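Sigma regulatory family protein-PP2C phosphatase (Chlamydia trachomatis serovar L2, PDB 6MAB) is a membrane protein that probably acts as a PP2C-type phosphatase in sigma-factor regulation, with its periplasmic sensor domain implicated in sensing TCA cycle intermediates. Local coordinates at residues A40-I45 with K73-V78; N176-Q181 with K194-E199. All blocks are in the same frame, centred on the assembly; numbering follows the deposited sequence.

Contact 1: A40-I45 with K73-V78; sequences ALFSEI and KEISLV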
loop_
_atom_site.group_PDB
_atom_site.type_symbol
_atom_site.label_atom_id
_atom_site.label_comp_id
_atom_site.label_asym_id
_atom_site.label_seq_id
_atom_site.Cartn_x
_atom_site.Cartn_y
_atom_site.Cartn_z
ATOM N N ALA A 40 -9.173 13.194 -13.769
ATOM C CA ALA A 40 -10.051 14.282 -14.176
ATOM C C ALA A 40 -9.392 15.640 -13.960
ATOM O O ALA A 40 -9.550 16.548 -14.786
ATOM C CB ALA A 40 -11.364 14.206 -13.401
ATOM N N LEU A 41 -8.689 15.809 -12.834
ATOM C CA LEU A 41 -7.988 17.060 -12.560
ATOM C C LEU A 41 -6.890 17.281 -13.583
ATOM O O LEU A 41 -6.789 18.350 -14.186
ATOM C CB LEU A 41 -7.381 17.039 -11.145
ATOM C CG LEU A 41 -6.535 18.259 -10.746
ATOM C CD1 LEU A 41 -7.384 19.536 -10.836
ATOM C CD2 LEU A 41 -5.952 18.061 -9.335
ATOM N N PHE A 42 -6.066 16.256 -13.793
ATOM C CA PHE A 42 -4.969 16.356 -14.738
ATOM C C PHE A 42 -5.473 16.705 -16.127
ATOM O O PHE A 42 -4.885 17.549 -16.809
ATOM C CB PHE A 42 -4.188 15.047 -14.761
ATOM C CG PHE A 42 -2.958 15.104 -15.596
ATOM C CD1 PHE A 42 -1.776 15.569 -15.048
ATOM C CD2 PHE A 42 -2.981 14.731 -16.925
ATOM C CE1 PHE A 42 -0.634 15.649 -15.813
ATOM C CE2 PHE A 42 -1.836 14.817 -17.690
ATOM C CZ PHE A 42 -0.667 15.274 -17.123
ATOM N N SER A 43 -6.562 16.060 -16.561
ATOM C CA SER A 43 -7.093 16.251 -17.906
ATOM C C SER A 43 -7.680 17.639 -18.081
ATOM O O SER A 43 -7.663 18.186 -19.193
ATOM C CB SER A 43 -8.170 15.199 -18.203
ATOM O OG SER A 43 -7.585 13.914 -18.267
ATOM N N GLU A 44 -8.233 18.201 -17.005
ATOM C CA GLU A 44 -8.804 19.539 -17.055
ATOM C C GLU A 44 -7.715 20.582 -17.216
ATOM O O GLU A 44 -7.978 21.664 -17.747
ATOM C CB GLU A 44 -9.624 19.788 -15.781
ATOM C CG GLU A 44 -10.429 21.066 -15.739
ATOM C CD GLU A 44 -11.464 21.038 -14.611
ATOM O OE1 GLU A 44 -12.267 20.081 -14.549
ATOM O OE2 GLU A 44 -11.462 21.952 -13.768
ATOM N N ILE A 45 -6.496 20.255 -16.802
ATOM C CA ILE A 45 -5.354 21.153 -16.916
ATOM C C ILE A 45 -4.612 20.936 -18.220
ATOM O O ILE A 45 -4.321 21.896 -18.937
ATOM C CB ILE A 45 -4.414 20.962 -15.706
ATOM C CG1 ILE A 45 -5.160 21.272 -14.409
ATOM C CG2 ILE A 45 -3.171 21.831 -15.847
ATOM C CD1 ILE A 45 -4.386 20.920 -13.147
ATOM N N LYS A 73 4.559 13.367 -4.551
ATOM C CA LYS A 73 5.968 13.070 -4.753
ATOM C C LYS A 73 6.279 12.983 -6.239
ATOM O O LYS A 73 7.359 13.396 -6.671
ATOM C CB LYS A 73 6.350 11.777 -4.035
ATOM C CG LYS A 73 7.801 11.352 -4.305
ATOM C CD LYS A 73 8.182 10.067 -3.574
ATOM C CE LYS A 73 9.647 9.720 -3.808
ATOM N NZ LYS A 73 10.501 10.394 -2.809
ATOM N N GLU A 74 5.333 12.484 -7.030
ATOM C CA GLU A 74 5.510 12.368 -8.469
ATOM C C GLU A 74 4.151 12.259 -9.125
ATOM O O GLU A 74 3.305 11.479 -8.679
ATOM C CB GLU A 74 6.345 11.124 -8.828
ATOM C CG GLU A 74 6.548 10.899 -10.333
ATOM C CD GLU A 74 7.451 9.702 -10.632
ATOM O OE1 GLU A 74 8.304 9.406 -9.778
ATOM O OE2 GLU A 74 7.306 9.060 -11.704
ATOM N N ILE A 75 3.954 13.011 -10.197
ATOM C CA ILE A 75 2.917 12.683 -11.158
ATOM C C ILE A 75 3.560 12.619 -12.539
ATOM O O ILE A 75 4.267 13.548 -12.944
ATOM C CB ILE A 75 1.755 13.694 -11.110
ATOM C CG1 ILE A 75 0.752 13.357 -12.190
ATOM C CG2 ILE A 75 2.259 15.104 -11.290
ATOM C CD1 ILE A 75 -0.579 14.021 -11.959
ATOM N N SER A 76 3.356 11.493 -13.241
ATOM C CA SER A 76 4.026 11.220 -14.509
ATOM C C SER A 76 3.053 10.694 -15.557
ATOM O O SER A 76 2.187 9.876 -15.259
ATOM C CB SER A 76 5.149 10.185 -14.332
ATOM O OG SER A 76 6.188 10.704 -13.529
ATOM N N LEU A 77 3.239 11.161 -16.788
ATOM C CA LEU A 77 2.630 10.568 -17.962
ATOM C C LEU A 77 3.619 9.588 -18.555
ATOM O O LEU A 77 4.727 9.982 -18.957
ATOM C CB LEU A 77 2.283 11.621 -19.000
ATOM C CG LEU A 77 1.102 12.547 -18.843
ATOM C CD1 LEU A 77 1.080 13.446 -20.084
ATOM C CD2 LEU A 77 -0.180 11.732 -18.707
ATOM N N VAL A 78 3.208 8.329 -18.625
ATOM C CA VAL A 78 4.058 7.222 -19.037
ATOM C C VAL A 78 3.508 6.697 -20.350
ATOM O O VAL A 78 2.399 6.157 -20.398
ATOM C CB VAL A 78 4.111 6.126 -17.966
ATOM C CG1 VAL A 78 5.169 5.046 -18.342
ATOM C CG2 VAL A 78 4.423 6.742 -16.621
#
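F42 reaches I75 and L77 because its CG stands anti to the backbone N (chi1 -174°), carrying the ring off helix 35-45 toward strand 74-80. I75 answers with a chi1 of 176° that points CG1 away from the backbone N, and a nearly extended chi2 of 163° carries CD1 on to the ring. The two aliphatic ends meet opposite corners of the ring: F42 CD1 lies 3.7 Å from I75 CD1, and the diagonally placed F42 CE2 lies 3.6 Å from L77 CD2. F42 CZ adds a third apolar approach, 3.7 Å to L77 CG. I75 CD1 and L77 CD2 each approach the F42 ring obliquely, and no hydrogen bond crosses the interface. Strand alternation separates the polar groups: S76 turns away from the helix, and its OG donates to E74 OE2 at 2.7 Å, on the anti side of a carboxylate that also pairs with R93. M64 and F68 of helix 58-68 close around the same cluster, touching F42 and I75 respectively. Buried aromatic and aliphatic packing of short helices on one face of an antiparallel sheet, here with strand order 2-1-5-4-3, is consistent with a PAS-like module of a Cache-type sensor domain.

Contact 2: N176-Q181 with K194-E199; sequences NGIILQ and KTVSKE
I178 closes on V196 with CD1 alone of its side-chain atoms. I178 CB and I178 CG2 are both 6.9 Å from V196 CG2, too far for contact. I178 CG1, set beside the backbone N by chi1 of -62°, is 5.8 Å from V196 CG2. A second bend, chi2 of -58°, folds I178 CD1 round to lie 4.4 Å from V196 CG2, a loose apolar approach. The small summed buried surface of 83 Å² agrees with a light contact, and no direct hydrogen bond joins the two segments. Q200 supplies an indirect tie: its NE2 donates to N176 O while its OE1 accepts from S197 N, so one amide grips both backbones. The side chain of I178 also packs on Q200, F201 and V204, which accounts for its burial despite the slight touch on V196. At the margin, E199 lies near a bound isopropyl alcohol, probably from the crystallisation liquor. N176 and G177, the latter with a positive phi of 98°, belong to the turn between antiparallel strands 169-174 and 179-182; segment 194-199 lies in the connection between strands 179-182 and 224-225, the two outermost strands of the six-stranded sheet.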
loop_
_atom_site.group_PDB
_atom_site.type_symbol
_atom_site.label_atom_id
_atom_site.label_comp_id
_atom_site.label_asym_id
_atom_site.label_seq_id
_atom_site.Cartn_x
_atom_site.Cartn_y
_atom_site.Cartn_z
ATOM N N ASN A 176 2.401 -10.310 -0.026
ATOM C CA ASN A 176 3.198 -11.499 0.259
ATOM C C ASN A 176 3.719 -11.527 1.694
ATOM O O ASN A 176 4.575 -12.356 2.016
ATOM C CB ASN A 176 4.416 -11.636 -0.680
ATOM C CG ASN A 176 4.069 -11.605 -2.153
ATOM O OD1 ASN A 176 4.778 -10.985 -2.962
ATOM N ND2 ASN A 176 3.030 -12.329 -2.525
ATOM N N GLY A 177 3.250 -10.639 2.553
ATOM C CA GLY A 177 3.482 -10.761 3.973
ATOM C C GLY A 177 4.615 -9.950 4.568
ATOM O O GLY A 177 5.118 -10.328 5.639
ATOM N N ILE A 178 5.025 -8.850 3.939
ATOM C CA ILE A 178 6.027 -7.945 4.508
ATOM C C ILE A 178 5.300 -6.741 5.106
ATOM O O ILE A 178 4.489 -6.099 4.429
ATOM C CB ILE A 178 7.049 -7.502 3.453
ATOM C CG1 ILE A 178 7.837 -8.702 2.882
ATOM C CG2 ILE A 178 8.021 -6.496 4.056
ATOM C CD1 ILE A 178 8.591 -9.518 3.951
ATOM N N ILE A 179 5.604 -6.418 6.358
ATOM C CA ILE A 179 5.038 -5.214 6.963
ATOM C C ILE A 179 5.651 -3.976 6.315
ATOM O O ILE A 179 6.868 -3.810 6.270
ATOM C CB ILE A 179 5.235 -5.231 8.481
ATOM C CG1 ILE A 179 4.412 -6.377 9.095
ATOM C CG2 ILE A 179 4.844 -3.883 9.088
ATOM C CD1 ILE A 179 4.645 -6.619 10.574
ATOM N N LEU A 180 4.801 -3.095 5.782
ATOM C CA LEU A 180 5.298 -1.852 5.206
ATOM C C LEU A 180 5.545 -0.803 6.280
ATOM O O LEU A 180 6.518 -0.040 6.204
ATOM C CB LEU A 180 4.314 -1.335 4.167
ATOM C CG LEU A 180 3.963 -2.258 3.001
ATOM C CD1 LEU A 180 3.031 -1.519 2.026
ATOM C CD2 LEU A 180 5.186 -2.764 2.283
ATOM N N GLN A 181 4.660 -0.732 7.275
ATOM C CA GLN A 181 4.756 0.253 8.334
ATOM C C GLN A 181 3.843 -0.179 9.467
ATOM O O GLN A 181 2.734 -0.676 9.221
ATOM C CB GLN A 181 4.381 1.642 7.820
ATOM C CG GLN A 181 4.708 2.749 8.764
ATOM C CD GLN A 181 4.708 4.078 8.068
ATOM O OE1 GLN A 181 3.710 4.793 8.085
ATOM N NE2 GLN A 181 5.836 4.422 7.437
ATOM N N LYS A 194 6.873 -17.618 8.935
ATOM C CA LYS A 194 7.931 -18.288 9.683
ATOM C C LYS A 194 9.296 -17.964 9.101
ATOM O O LYS A 194 10.290 -17.961 9.826
ATOM C CB LYS A 194 7.703 -19.796 9.680
ATOM C CG LYS A 194 8.715 -20.612 10.494
ATOM C CD LYS A 194 8.356 -22.091 10.477
ATOM N N THR A 195 9.344 -17.652 7.805
ATOM C CA THR A 195 10.578 -17.396 7.086
ATOM C C THR A 195 10.478 -16.051 6.392
ATOM O O THR A 195 9.393 -15.498 6.210
ATOM C CB THR A 195 10.845 -18.472 6.031
ATOM O OG1 THR A 195 9.728 -18.497 5.119
ATOM C CG2 THR A 195 11.045 -19.825 6.701
ATOM N N VAL A 196 11.629 -15.521 6.006
ATOM C CA VAL A 196 11.685 -14.357 5.134
ATOM C C VAL A 196 12.546 -14.736 3.931
ATOM O O VAL A 196 13.584 -15.383 4.083
ATOM C CB VAL A 196 12.226 -13.107 5.864
ATOM C CG1 VAL A 196 13.631 -13.359 6.401
ATOM C CG2 VAL A 196 12.173 -11.895 4.962
ATOM N N SER A 197 12.098 -14.346 2.736
ATOM C CA SER A 197 12.759 -14.714 1.493
ATOM C C SER A 197 12.664 -13.561 0.506
ATOM O O SER A 197 11.774 -12.703 0.592
ATOM C CB SER A 197 12.138 -15.960 0.859
ATOM O OG SER A 197 10.806 -15.665 0.489
ATOM N N LYS A 198 13.579 -13.576 -0.467
ATOM C CA LYS A 198 13.667 -12.468 -1.411
ATOM C C LYS A 198 12.372 -12.310 -2.201
ATOM O O LYS A 198 11.945 -11.190 -2.483
ATOM C CB LYS A 198 14.860 -12.672 -2.350
ATOM C CG LYS A 198 14.770 -13.899 -3.246
ATOM N N GLU A 199 11.724 -13.419 -2.545
ATOM C CA GLU A 199 10.533 -13.343 -3.387
ATOM C C GLU A 199 9.392 -12.598 -2.700
ATOM O O GLU A 199 8.510 -12.056 -3.381
ATOM C CB GLU A 199 10.111 -14.759 -3.788
ATOM C CG GLU A 199 11.108 -15.496 -4.716
ATOM C CD GLU A 199 12.365 -16.065 -4.014
ATOM O OE1 GLU A 199 12.438 -16.112 -2.759
ATOM O OE2 GLU A 199 13.299 -16.480 -4.743
#

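Contact 1 closes before contact 2 opens along the chain, and the two lie on opposite sides of its centre, with their own centres 32 Å apart and nearest atoms about 13 Å apart. They share no sheet: strand 74-80 belongs to the five-stranded antiparallel sheet, strand 179-182 to the six-stranded one. Helix 2-31 precedes both. Contact 1 fastens a helix to an inner strand, whereas contact 2 brings a long loop to the turn leading into an edge strand. Two antiparallel sheet modules in series after a long N-terminal helix are consistent with a double-Cache periplasmic sensor, with one contact in each module.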